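PDB 2GK3: putative cytoplasmic protein from Salmonella typhimurium, which is of unknown function but assembles into a hexamer and belongs to a family related to class I glutamine amidotransferases. Local coordinates for residues 121-126 against 142-147; 128-133 against 220-225; 81-86 against 137-142; 198-203 against 209-214; 62-67 against 88-93. One frame throughout, in Å; residues are numbered along the deposited sequence.

Contact 1. Residues 121-126 against 142-147; sequences LLMIGG and TVLAEV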
# COMPACT_ATOMS: atom_id res chain seq x y z
N LEU E 121 -31.24 -5.14 -17.69
CA LEU E 121 -29.89 -4.84 -17.24
C LEU E 121 -29.56 -3.39 -17.56
O LEU E 121 -29.69 -2.95 -18.72
CB LEU E 121 -28.88 -5.77 -17.93
CG LEU E 121 -27.38 -5.63 -17.59
CD1 LEU E 121 -27.18 -5.81 -16.10
CD2 LEU E 121 -26.48 -6.62 -18.38
N LEU E 122 -29.16 -2.65 -16.53
CA LEU E 122 -28.65 -1.30 -16.73
C LEU E 122 -27.22 -1.24 -16.19
O LEU E 122 -26.97 -1.66 -15.06
CB LEU E 122 -29.55 -0.25 -16.06
CG LEU E 122 -28.92 1.15 -15.80
CD1 LEU E 122 -28.66 1.98 -17.10
CD2 LEU E 122 -29.75 1.95 -14.78
N MSE E 123 -26.30 -0.76 -17.02
CA MSE E 123 -24.96 -0.42 -16.56
C MSE E 123 -24.84 1.10 -16.51
O MSE E 123 -25.24 1.80 -17.45
CB MSE E 123 -23.87 -1.03 -17.44
CG MSE E 123 -22.42 -0.73 -16.92
SE MSE E 123 -21.03 -1.85 -17.67
CE MSE E 123 -21.30 -3.49 -16.63
N ILE E 124 -24.27 1.60 -15.41
CA ILE E 124 -24.03 3.03 -15.22
C ILE E 124 -22.52 3.26 -15.28
O ILE E 124 -21.75 2.51 -14.67
CB ILE E 124 -24.62 3.53 -13.88
CG1 ILE E 124 -26.14 3.37 -13.87
CG2 ILE E 124 -24.16 4.99 -13.58
CD1 ILE E 124 -26.83 3.73 -12.52
N GLY E 125 -22.11 4.29 -16.02
CA GLY E 125 -20.69 4.58 -16.23
C GLY E 125 -19.90 5.02 -15.02
O GLY E 125 -20.45 5.49 -14.02
N GLY E 126 -18.58 4.90 -15.13
CA GLY E 126 -17.66 5.24 -14.04
C GLY E 126 -16.29 4.61 -14.22
O GLY E 126 -16.02 3.97 -15.24
N THR E 142 -15.11 -9.93 -21.39
CA THR E 142 -15.94 -10.84 -20.59
C THR E 142 -17.16 -11.27 -21.37
O THR E 142 -17.53 -10.63 -22.37
CB THR E 142 -16.44 -10.17 -19.26
OG1 THR E 142 -17.44 -9.19 -19.57
CG2 THR E 142 -15.29 -9.54 -18.46
N VAL E 143 -17.83 -12.32 -20.89
CA VAL E 143 -19.04 -12.85 -21.55
C VAL E 143 -20.24 -11.89 -21.49
O VAL E 143 -21.30 -12.16 -22.08
CB VAL E 143 -19.40 -14.24 -21.02
CG1 VAL E 143 -18.28 -15.25 -21.40
CG2 VAL E 143 -19.59 -14.22 -19.51
N LEU E 144 -20.06 -10.76 -20.80
CA LEU E 144 -21.12 -9.76 -20.70
C LEU E 144 -21.12 -8.74 -21.85
O LEU E 144 -22.13 -8.09 -22.10
CB LEU E 144 -21.04 -9.03 -19.34
CG LEU E 144 -22.34 -8.43 -18.78
CD1 LEU E 144 -23.39 -9.53 -18.50
CD2 LEU E 144 -22.08 -7.57 -17.52
N ALA E 145 -19.98 -8.56 -22.52
CA ALA E 145 -19.88 -7.61 -23.64
C ALA E 145 -21.01 -7.80 -24.69
O ALA E 145 -21.66 -6.83 -25.08
CB ALA E 145 -18.47 -7.68 -24.29
N GLU E 146 -21.29 -9.04 -25.08
CA GLU E 146 -22.36 -9.31 -26.06
C GLU E 146 -23.77 -8.97 -25.60
O GLU E 146 -24.68 -8.87 -26.42
CB GLU E 146 -22.36 -10.79 -26.50
CG GLU E 146 -21.21 -11.16 -27.41
CD GLU E 146 -21.32 -10.55 -28.80
OE1 GLU E 146 -22.43 -10.11 -29.18
OE2 GLU E 146 -20.30 -10.51 -29.52
N VAL E 147 -23.96 -8.81 -24.29
CA VAL E 147 -25.28 -8.48 -23.75
C VAL E 147 -25.54 -6.98 -23.86
O VAL E 147 -26.69 -6.56 -24.00
CB VAL E 147 -25.48 -9.00 -22.28
CG1 VAL E 147 -26.82 -8.56 -21.70
CG2 VAL E 147 -25.36 -10.52 -22.21

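Contact 2. Residues 128-133 against 220-225; sequences LSFMGI and TACFMS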
# COMPACT_ATOMS: atom_id res chain seq x y z
N LEU E 128 -14.96 2.13 -12.61
CA LEU E 128 -15.04 0.65 -12.59
C LEU E 128 -16.24 0.09 -13.34
O LEU E 128 -16.76 -0.96 -13.02
CB LEU E 128 -14.85 0.05 -11.16
CG LEU E 128 -13.32 0.06 -11.21
CD1 LEU E 128 -12.60 1.03 -10.29
CD2 LEU E 128 -12.59 -1.29 -11.39
N SER E 129 -16.65 0.85 -14.35
CA SER E 129 -17.65 0.42 -15.31
C SER E 129 -17.02 0.37 -16.72
O SER E 129 -15.97 0.99 -16.97
CB SER E 129 -18.81 1.41 -15.30
OG SER E 129 -19.61 1.29 -14.13
N PHE E 130 -17.67 -0.38 -17.62
CA PHE E 130 -17.25 -0.53 -19.02
C PHE E 130 -15.78 -0.96 -19.09
O PHE E 130 -15.44 -2.06 -18.61
CB PHE E 130 -17.60 0.73 -19.84
CG PHE E 130 -19.08 1.02 -19.86
CD1 PHE E 130 -19.96 0.16 -20.52
CD2 PHE E 130 -19.61 2.10 -19.14
CE1 PHE E 130 -21.36 0.40 -20.51
CE2 PHE E 130 -20.99 2.35 -19.11
CZ PHE E 130 -21.87 1.51 -19.79
N MSE E 131 -14.91 -0.13 -19.65
CA MSE E 131 -13.48 -0.43 -19.49
C MSE E 131 -12.94 0.32 -18.29
O MSE E 131 -12.25 -0.26 -17.45
CB MSE E 131 -12.66 -0.14 -20.77
CG MSE E 131 -12.95 -1.09 -21.89
SE MSE E 131 -12.41 -2.96 -21.40
CE MSE E 131 -10.87 -3.09 -22.65
N GLY E 132 -13.26 1.61 -18.20
CA GLY E 132 -12.91 2.44 -17.06
C GLY E 132 -11.45 2.80 -16.92
O GLY E 132 -10.65 2.67 -17.86
N ILE E 133 -11.10 3.27 -15.72
CA ILE E 133 -9.74 3.74 -15.45
C ILE E 133 -8.71 2.62 -15.60
O ILE E 133 -8.87 1.52 -15.03
CB ILE E 133 -9.58 4.49 -14.07
CG1 ILE E 133 -8.22 5.23 -14.06
CG2 ILE E 133 -9.80 3.52 -12.88
CD1 ILE E 133 -8.05 6.26 -12.99
N THR E 220 -32.12 -3.86 -22.34
CA THR E 220 -30.84 -3.38 -21.88
C THR E 220 -30.74 -1.86 -21.99
O THR E 220 -31.42 -1.22 -22.79
CB THR E 220 -29.69 -4.08 -22.63
OG1 THR E 220 -29.78 -3.79 -24.04
CG2 THR E 220 -29.75 -5.60 -22.41
N ALA E 221 -29.88 -1.30 -21.14
CA ALA E 221 -29.66 0.13 -21.11
C ALA E 221 -28.24 0.42 -20.62
O ALA E 221 -27.67 -0.33 -19.80
CB ALA E 221 -30.68 0.82 -20.24
N CYS E 222 -27.67 1.49 -21.15
CA CYS E 222 -26.36 1.91 -20.68
C CYS E 222 -26.43 3.41 -20.49
O CYS E 222 -26.90 4.12 -21.37
CB CYS E 222 -25.26 1.54 -21.69
SG CYS E 222 -24.83 -0.21 -21.74
N PHE E 223 -25.98 3.87 -19.33
CA PHE E 223 -25.84 5.29 -19.12
C PHE E 223 -24.35 5.53 -18.96
O PHE E 223 -23.73 4.98 -18.06
CB PHE E 223 -26.62 5.75 -17.88
CG PHE E 223 -26.60 7.24 -17.70
CD1 PHE E 223 -27.49 8.05 -18.42
CD2 PHE E 223 -25.68 7.84 -16.85
CE1 PHE E 223 -27.47 9.44 -18.28
CE2 PHE E 223 -25.66 9.23 -16.69
CZ PHE E 223 -26.56 10.03 -17.41
N MSE E 224 -23.79 6.37 -19.83
CA MSE E 224 -22.33 6.34 -20.06
C MSE E 224 -21.55 7.19 -19.09
O MSE E 224 -20.33 7.08 -19.01
CB MSE E 224 -21.98 6.70 -21.51
CG MSE E 224 -22.59 5.79 -22.57
SE MSE E 224 -22.38 3.86 -22.31
CE MSE E 224 -24.10 3.57 -23.09
N SER E 225 -22.26 8.05 -18.38
CA SER E 225 -21.63 8.82 -17.31
C SER E 225 -22.10 8.26 -15.97
O SER E 225 -22.78 7.22 -15.91
CB SER E 225 -21.97 10.31 -17.46
OG SER E 225 -21.27 11.08 -16.53

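Contact 3. Residues 81-86 against 137-142; sequences IVISDI and ANYKNT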
# COMPACT_ATOMS: atom_id res chain seq x y z
N ILE E 81 -31.56 -5.59 -13.14
CA ILE E 81 -30.30 -5.53 -12.40
C ILE E 81 -29.52 -4.29 -12.86
O ILE E 81 -29.37 -4.05 -14.06
CB ILE E 81 -29.47 -6.82 -12.56
CG1 ILE E 81 -30.18 -7.99 -11.86
CG2 ILE E 81 -28.02 -6.63 -12.03
CD1 ILE E 81 -29.66 -9.38 -12.21
N VAL E 82 -29.05 -3.50 -11.89
CA VAL E 82 -28.19 -2.36 -12.16
C VAL E 82 -26.77 -2.61 -11.68
O VAL E 82 -26.55 -3.01 -10.54
CB VAL E 82 -28.74 -1.06 -11.55
CG1 VAL E 82 -27.91 0.13 -11.98
CG2 VAL E 82 -30.19 -0.84 -12.00
N ILE E 83 -25.80 -2.42 -12.58
CA ILE E 83 -24.38 -2.54 -12.24
C ILE E 83 -23.74 -1.16 -12.37
O ILE E 83 -23.84 -0.51 -13.41
CB ILE E 83 -23.65 -3.54 -13.18
CG1 ILE E 83 -24.30 -4.92 -13.13
CG2 ILE E 83 -22.14 -3.59 -12.87
CD1 ILE E 83 -23.82 -5.91 -14.23
N SER E 84 -23.09 -0.70 -11.30
CA SER E 84 -22.50 0.62 -11.29
C SER E 84 -21.21 0.65 -10.47
O SER E 84 -21.18 0.26 -9.30
CB SER E 84 -23.52 1.65 -10.78
OG SER E 84 -23.00 2.96 -10.91
N ASP E 85 -20.13 1.12 -11.10
CA ASP E 85 -18.80 1.22 -10.46
C ASP E 85 -18.38 -0.06 -9.74
O ASP E 85 -17.85 -0.02 -8.63
CB ASP E 85 -18.72 2.44 -9.52
CG ASP E 85 -17.74 3.51 -10.00
OD1 ASP E 85 -16.86 3.19 -10.81
OD2 ASP E 85 -17.83 4.67 -9.54
N ILE E 86 -18.63 -1.19 -10.39
CA ILE E 86 -18.06 -2.47 -9.97
C ILE E 86 -17.49 -3.23 -11.18
O ILE E 86 -18.18 -3.45 -12.17
CB ILE E 86 -19.07 -3.29 -9.09
CG1 ILE E 86 -18.54 -4.69 -8.77
CG2 ILE E 86 -20.45 -3.37 -9.76
CD1 ILE E 86 -19.47 -5.47 -7.81
N ALA E 137 -12.05 -2.25 -15.32
CA ALA E 137 -13.41 -2.80 -15.29
C ALA E 137 -13.48 -3.95 -16.27
O ALA E 137 -14.15 -4.95 -16.01
CB ALA E 137 -14.45 -1.75 -15.61
N ASN E 138 -12.77 -3.78 -17.40
CA ASN E 138 -12.44 -4.86 -18.32
C ASN E 138 -13.63 -5.64 -18.94
O ASN E 138 -13.46 -6.77 -19.37
CB ASN E 138 -11.50 -5.85 -17.62
CG ASN E 138 -10.84 -6.81 -18.59
OD1 ASN E 138 -10.32 -6.40 -19.64
ND2 ASN E 138 -10.87 -8.09 -18.27
N TYR E 139 -14.80 -5.02 -19.00
CA TYR E 139 -16.01 -5.72 -19.39
C TYR E 139 -16.02 -6.25 -20.83
O TYR E 139 -16.75 -7.21 -21.13
CB TYR E 139 -17.25 -4.86 -19.12
CG TYR E 139 -17.72 -4.96 -17.68
CD1 TYR E 139 -17.41 -3.96 -16.74
CD2 TYR E 139 -18.45 -6.07 -17.25
CE1 TYR E 139 -17.86 -4.06 -15.41
CE2 TYR E 139 -18.87 -6.19 -15.94
CZ TYR E 139 -18.58 -5.19 -15.02
OH TYR E 139 -19.03 -5.37 -13.71
N LYS E 140 -15.20 -5.65 -21.70
CA LYS E 140 -15.16 -6.00 -23.13
C LYS E 140 -14.62 -7.41 -23.35
O LYS E 140 -14.97 -8.08 -24.32
CB LYS E 140 -14.32 -5.00 -23.90
CG LYS E 140 -14.26 -5.32 -25.37
CD LYS E 140 -13.59 -4.25 -26.19
CE LYS E 140 -14.04 -4.38 -27.65
NZ LYS E 140 -13.42 -3.36 -28.50
N ASN E 141 -13.76 -7.84 -22.43
CA ASN E 141 -13.10 -9.12 -22.48
C ASN E 141 -13.82 -10.16 -21.62
O ASN E 141 -13.23 -11.16 -21.21
CB ASN E 141 -11.65 -8.93 -22.08
CG ASN E 141 -10.91 -8.01 -23.05
OD1 ASN E 141 -11.03 -8.18 -24.27
ND2 ASN E 141 -10.19 -7.02 -22.52
N THR E 142 -15.11 -9.93 -21.39
CA THR E 142 -15.94 -10.84 -20.59
C THR E 142 -17.16 -11.27 -21.37
O THR E 142 -17.53 -10.63 -22.37
CB THR E 142 -16.44 -10.17 -19.26
OG1 THR E 142 -17.44 -9.19 -19.57
CG2 THR E 142 -15.29 -9.54 -18.46

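Contact 4. Residues 198-203 against 209-214; sequences ADVVLT and LLVFGE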
# COMPACT_ATOMS: atom_id res chain seq x y z
N ALA E 198 -28.98 -0.58 -31.72
CA ALA E 198 -29.50 -0.02 -30.50
C ALA E 198 -30.07 1.38 -30.72
O ALA E 198 -29.87 1.97 -31.77
CB ALA E 198 -28.42 0.02 -29.46
N ASP E 199 -30.78 1.89 -29.71
CA ASP E 199 -31.42 3.19 -29.80
C ASP E 199 -30.66 4.17 -28.93
O ASP E 199 -30.70 4.07 -27.69
CB ASP E 199 -32.89 3.11 -29.34
CG ASP E 199 -33.70 2.05 -30.11
OD1 ASP E 199 -33.74 2.04 -31.38
OD2 ASP E 199 -34.32 1.20 -29.42
N VAL E 200 -29.98 5.13 -29.56
CA VAL E 200 -29.32 6.22 -28.84
C VAL E 200 -30.30 7.36 -28.53
O VAL E 200 -30.89 7.96 -29.44
CB VAL E 200 -28.11 6.77 -29.63
CG1 VAL E 200 -27.49 7.99 -28.93
CG2 VAL E 200 -27.06 5.68 -29.83
N VAL E 201 -30.48 7.68 -27.25
CA VAL E 201 -31.49 8.65 -26.85
C VAL E 201 -30.89 9.99 -26.41
O VAL E 201 -31.46 11.05 -26.67
CB VAL E 201 -32.41 8.04 -25.75
CG1 VAL E 201 -33.35 9.08 -25.17
CG2 VAL E 201 -33.19 6.85 -26.33
N LEU E 202 -29.74 9.93 -25.74
CA LEU E 202 -29.05 11.12 -25.27
C LEU E 202 -27.59 11.00 -25.67
O LEU E 202 -27.05 9.89 -25.73
CB LEU E 202 -29.12 11.24 -23.74
CG LEU E 202 -30.44 11.39 -22.95
CD1 LEU E 202 -30.12 11.60 -21.46
CD2 LEU E 202 -31.29 12.54 -23.49
N THR E 203 -26.95 12.14 -25.90
CA THR E 203 -25.53 12.15 -26.25
C THR E 203 -24.80 13.14 -25.36
O THR E 203 -25.41 13.98 -24.69
CB THR E 203 -25.30 12.59 -27.70
OG1 THR E 203 -25.87 13.89 -27.87
CG2 THR E 203 -25.94 11.61 -28.72
N LEU E 209 -24.77 8.73 -24.80
CA LEU E 209 -24.88 8.85 -23.34
C LEU E 209 -25.93 7.89 -22.76
O LEU E 209 -25.67 7.18 -21.78
CB LEU E 209 -25.15 10.30 -22.90
CG LEU E 209 -25.46 10.56 -21.42
CD1 LEU E 209 -24.29 10.19 -20.51
CD2 LEU E 209 -25.85 12.02 -21.18
N LEU E 210 -27.12 7.89 -23.35
CA LEU E 210 -28.17 6.95 -22.97
C LEU E 210 -28.54 6.09 -24.16
O LEU E 210 -28.95 6.61 -25.19
CB LEU E 210 -29.39 7.68 -22.40
CG LEU E 210 -30.53 6.85 -21.81
CD1 LEU E 210 -30.09 5.92 -20.63
CD2 LEU E 210 -31.69 7.76 -21.40
N VAL E 211 -28.43 4.77 -24.00
CA VAL E 211 -28.60 3.81 -25.09
C VAL E 211 -29.47 2.64 -24.63
O VAL E 211 -29.22 2.05 -23.58
CB VAL E 211 -27.24 3.24 -25.60
CG1 VAL E 211 -27.45 2.23 -26.75
CG2 VAL E 211 -26.29 4.38 -26.04
N PHE E 212 -30.48 2.30 -25.44
CA PHE E 212 -31.39 1.18 -25.16
C PHE E 212 -31.23 0.06 -26.18
O PHE E 212 -31.07 0.30 -27.37
CB PHE E 212 -32.86 1.66 -25.10
CG PHE E 212 -33.15 2.58 -23.94
CD1 PHE E 212 -33.44 2.07 -22.69
CD2 PHE E 212 -33.08 3.96 -24.10
CE1 PHE E 212 -33.66 2.91 -21.61
CE2 PHE E 212 -33.31 4.81 -23.04
CZ PHE E 212 -33.60 4.29 -21.79
N GLY E 213 -31.26 -1.18 -25.72
CA GLY E 213 -31.26 -2.30 -26.64
C GLY E 213 -32.05 -3.49 -26.15
O GLY E 213 -32.82 -3.39 -25.19
N GLU E 214 -31.85 -4.62 -26.81
CA GLU E 214 -32.50 -5.85 -26.41
C GLU E 214 -31.49 -6.96 -26.51
O GLU E 214 -30.49 -6.85 -27.24
CB GLU E 214 -33.72 -6.14 -27.28
CG GLU E 214 -34.65 -4.93 -27.38
CD GLU E 214 -35.98 -5.24 -28.04
OE1 GLU E 214 -36.37 -6.42 -28.09
OE2 GLU E 214 -36.66 -4.27 -28.49

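Contact 5. Residues 62-67 against 88-93; sequences HTVQIA and SNTFLL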
# COMPACT_ATOMS: atom_id res chain seq x y z
N HIS E 62 -18.42 -5.60 -1.98
CA HIS E 62 -17.93 -6.66 -1.06
C HIS E 62 -18.90 -7.84 -0.94
O HIS E 62 -18.46 -8.98 -0.81
CB HIS E 62 -17.46 -6.13 0.32
CG HIS E 62 -18.50 -5.40 1.12
ND1 HIS E 62 -18.49 -4.03 1.28
CD2 HIS E 62 -19.59 -5.85 1.79
CE1 HIS E 62 -19.52 -3.67 2.02
NE2 HIS E 62 -20.21 -4.75 2.33
N THR E 63 -20.19 -7.57 -1.05
CA THR E 63 -21.21 -8.61 -0.93
C THR E 63 -21.27 -9.53 -2.16
O THR E 63 -21.69 -10.68 -2.05
CB THR E 63 -22.60 -7.97 -0.67
OG1 THR E 63 -22.51 -7.10 0.45
CG2 THR E 63 -23.67 -9.01 -0.41
N VAL E 64 -20.89 -9.03 -3.33
CA VAL E 64 -20.73 -9.89 -4.50
C VAL E 64 -19.61 -10.91 -4.26
O VAL E 64 -19.75 -12.08 -4.62
CB VAL E 64 -20.45 -9.05 -5.79
CG1 VAL E 64 -20.07 -9.95 -7.00
CG2 VAL E 64 -21.65 -8.16 -6.13
N GLN E 65 -18.51 -10.47 -3.63
CA GLN E 65 -17.35 -11.31 -3.28
C GLN E 65 -17.70 -12.48 -2.34
O GLN E 65 -17.27 -13.60 -2.58
CB GLN E 65 -16.24 -10.49 -2.63
CG GLN E 65 -15.62 -9.40 -3.48
CD GLN E 65 -14.25 -8.95 -2.95
OE1 GLN E 65 -14.13 -8.42 -1.83
NE2 GLN E 65 -13.20 -9.16 -3.75
N ILE E 66 -18.47 -12.19 -1.29
CA ILE E 66 -18.89 -13.15 -0.25
C ILE E 66 -20.10 -14.00 -0.65
O ILE E 66 -20.19 -15.18 -0.26
CB ILE E 66 -19.44 -12.40 1.01
CG1 ILE E 66 -18.39 -11.62 1.78
CG2 ILE E 66 -20.17 -13.36 1.98
CD1 ILE E 66 -19.06 -10.89 2.98
N ALA E 67 -21.05 -13.39 -1.35
CA ALA E 67 -22.44 -13.87 -1.33
C ALA E 67 -23.25 -13.57 -2.56
O ALA E 67 -24.48 -13.41 -2.47
CB ALA E 67 -23.16 -13.30 -0.10
N SER E 88 -15.60 -6.22 -13.64
CA SER E 88 -15.89 -7.62 -13.99
C SER E 88 -15.17 -8.64 -13.10
O SER E 88 -15.71 -9.70 -12.80
CB SER E 88 -15.56 -7.87 -15.47
OG SER E 88 -14.20 -7.63 -15.73
N ASN E 89 -13.96 -8.28 -12.65
CA ASN E 89 -13.16 -9.13 -11.78
C ASN E 89 -13.91 -9.48 -10.50
O ASN E 89 -13.77 -10.59 -9.99
CB ASN E 89 -11.83 -8.46 -11.42
CG ASN E 89 -10.84 -8.41 -12.59
OD1 ASN E 89 -10.88 -9.23 -13.51
ND2 ASN E 89 -9.91 -7.47 -12.53
N THR E 90 -14.71 -8.54 -10.00
CA THR E 90 -15.44 -8.78 -8.75
C THR E 90 -16.44 -9.92 -8.90
O THR E 90 -16.50 -10.81 -8.04
CB THR E 90 -16.11 -7.50 -8.15
OG1 THR E 90 -15.09 -6.55 -7.85
CG2 THR E 90 -16.87 -7.83 -6.84
N PHE E 91 -17.19 -9.91 -10.01
CA PHE E 91 -18.12 -10.99 -10.35
C PHE E 91 -17.44 -12.32 -10.68
O PHE E 91 -17.87 -13.37 -10.23
CB PHE E 91 -18.95 -10.57 -11.54
CG PHE E 91 -19.93 -9.48 -11.24
CD1 PHE E 91 -19.68 -8.18 -11.66
CD2 PHE E 91 -21.12 -9.75 -10.55
CE1 PHE E 91 -20.58 -7.15 -11.40
CE2 PHE E 91 -22.03 -8.72 -10.29
CZ PHE E 91 -21.75 -7.41 -10.73
N LEU E 92 -16.37 -12.27 -11.47
CA LEU E 92 -15.67 -13.45 -11.94
C LEU E 92 -14.80 -14.12 -10.88
O LEU E 92 -14.65 -15.35 -10.90
CB LEU E 92 -14.81 -13.10 -13.16
CG LEU E 92 -15.60 -12.90 -14.47
CD1 LEU E 92 -14.83 -12.11 -15.53
CD2 LEU E 92 -16.07 -14.25 -15.02
N LEU E 93 -14.22 -13.32 -9.98
CA LEU E 93 -13.19 -13.76 -9.03
C LEU E 93 -13.66 -13.57 -7.59
O LEU E 93 -12.96 -12.94 -6.77
CB LEU E 93 -11.88 -13.00 -9.26
CG LEU E 93 -11.28 -13.03 -10.67
CD1 LEU E 93 -10.05 -12.13 -10.76
CD2 LEU E 93 -10.95 -14.47 -11.05
O HOH W 1 -14.46 -10.65 -6.15

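Contact 1. Residues 121-126 against 142-147
The backbones of 121-126 and 142-147 stay well apart, Leu121 and Val147 being the closest pair with CA atoms 8.8 Å from each other, and what joins the two segments is apolar side-chain contact. Leu121 makes two of the three contacts. With CG anti to the backbone N (chi1 -179°), its branch projects from the strand, and methyl CD2 meets both Val147 CG1 at 3.9 Å and Leu144 CD1 at 4.2 Å. The Leu121 and Val147 side chains cross at about a right angle and touch through one methyl each. Met123, a selenomethionine, stands on the same side of strand 120-124. Its chain runs out nearly straight and then hooks at chi3 (-78°), laying CE 4.2 Å from Leu144 CD2. Leu144 thus uses one methyl for each strand residue, a division that suits a branched leucine, while the unbranched Met123 bridges a longer gap. This strand is a central one in the parallel core of the amidotransferase-like fold, hydrogen-bonded to 80-84 and 218-223; Leu122 and Ile124 project from its other face onto helix 242-253. The covering loop has its own bracing: an ST turn, in which Leu144 N donates to Thr142 OG1 at 3.3 Å, overlaps a type I turn from Thr142 to Ala145. Beside the contact, helix 107-116 brings Val115 against Leu121 and Lys112 against Val147.

Contact 2. Residues 128-133 against 220-225
Phe130 and Met224 both turn CG beside their own backbone N (chi1 -61° and -59°), and from there the ring runs out toward strand 218-223 while the Met224 chain, bent again at chi2 and chi3, folds back across it. Met224 is a selenomethionine; its SE lies 3.5 Å from Phe130 CZ and 4.1 Å from the ring centroid, approaching at a slant, the two side chains crossing at about a right angle. Cys222 comes differently: SG lies at the ring edge, near its plane, 3.7 Å from Phe130 CE1, and Cys222 CB sits 3.9 Å from Phe130 CZ. The backbone O of Phe223 is also at the edge, 3.9 Å from Phe130 CE2, where the weakly positive ring hydrogens suit an oxygen. Phe223 itself sends its side chain away, against Trp246. A phenylalanine fits this buried place, since its edge and its π surface both accept soft, polarisable sulfur and selenium. Val150 touches Phe130, Cys222 and Met224 alike, and Asn190 also packs on the ring. The arrangement combines a Met-aromatic with a Cys sulfur-aromatic contact, joining the loop after strand 120-124 to the end of the neighbouring parallel strand in the amidotransferase-like core.

Contact 3. Residues 81-86 against 137-142
A tyrosine hydroxyl fastens the loop that follows strand 120-124 to the chain leaving strand 80-84: Tyr139, in a short 3-10 segment, donates from OH to the backbone O of Ile86 at 2.6 Å. That oxygen lies at the edge of the ring and in its plane, while the hydroxyl arrives tilted 30° from the carbonyl plane of Ile86. A tyrosine suits the spot because its rigid ring spans the distance and its polar end satisfies a buried carbonyl. Beside the bond, Ile83 CG2 rests 3.7 Å from Tyr139 OH; this methyl is anti to the backbone N, which sends it from the strand toward the hydroxyl. The base of the tyrosine is braced as well. Tyr139 O accepts from Thr142 OG1 at 2.6 Å and from Thr142 N at 3.2 Å, both from the same face of its plane. Asn138, whose positive phi (58°) asparagine tolerates well, receives Asn141 ND2 on OD1 at 2.9 Å. Around this, Tyr139 packs against Met123 of strand 120-124 and Ser88 and Phe91 of helix 88-92, while strand 80-84 runs parallel between strands 12-28 and 120-124.

Contact 4. Residues 198-203 against 209-214
Leu202 crosses Leu210 at a slant, touching it from its base outward: CB meets Leu210 CB at 3.8 Å, CG stands 3.9 Å from that same CB, and CD1 reaches Leu210 CD2 at 4.1 Å. CG of Leu202 sits beside its backbone N (chi1 -62°), keeping the chain against its partner on the face that also carries Asp199 and Phe212. The strands form an antiparallel hairpin with a classic beta bulge, in which Val201 and Leu202 both face Leu210. Val201 N gives a nearly linear bond to Leu210 O at 2.8 Å, whereas the bond from Leu202 N to the same oxygen is weak. Leu202 O in turn accepts from Leu209 N and Leu210 N, both on one face of its plane. At the bulge Val201 points toward the partner strand, and its CG2 lies at the edge of the Phe212 ring, 3.7 Å from Phe212 CD2. Beyond it, Asp199 N bonds to Phe212 O at 2.8 Å and Phe212 N to Asp199 O at 2.9 Å. Leucines suit the buried positions 202 and 210, while exposed Asp199 can stay polar. Strand 164-169 flanks 199-204 and strand 218-223 flanks 207-215; helix 242-253 packs on Leu210 and Phe212.

Contact 5. Residues 62-67 against 88-93
The Phe91 ring takes Val64 CG1 obliquely, CD2 being 3.7 Å from that methyl, and elsewhere it is packed by Leu108 and Ile111 of helix 107-116, by Ile16 and by Tyr139. The other flat group, the Gln65 amide, is held by polar partners: NE2 donates to a water at 3.1 Å and also to Ser36 O of the fifth subunit, while OE1 accepts from Tyr38 N of that subunit. The same water donates to Thr90 O and to Leu93 O, each at 2.8 Å, so it ties the glutamine to the C-terminal end of the second helix. Helices 62-67 and 88-92 run nearly parallel, 21° apart with axes 8.9 Å from each other, and the outer side of the pair, with Gln65, Asn89 and Thr90, meets neighbouring subunits of the hexamer. Thr90 fits between the helices with its methyl: CG2, anti to the backbone N (chi1 -61° for OG1), lies 3.8 Å from Val64 CG1 and 3.9 Å from Gln65 CG. Residue types suit the seam: Val64 is apolar on the buried side, and Thr90 turns its methyl inward and its OG1 to a hydrogen bond with Tyr30 N of the second subunit.

Contacts 1, 2 and 3 cluster, their centres about 5 to 7 Å apart, where the loop after strand 120-124 packs over one face and the C-terminal ends of strands 80-84, 120-124 and 218-223. Their segments alternate along the chain. Contact 4 comes after contacts 1 and 3 and falls between the two segments of contact 2; its strand 207-215 pairs antiparallel with 218-223, its centre about 13 Å from those of contacts 1 and 2. Contact 5, earliest in the chain, has its centre about 28 Å from that of contact 4, yet touches contact 3 through Ser88 and Phe91, and contact 1 at Thr142. The buried amidotransferase-like core thus connects directly to helices that meet other subunits.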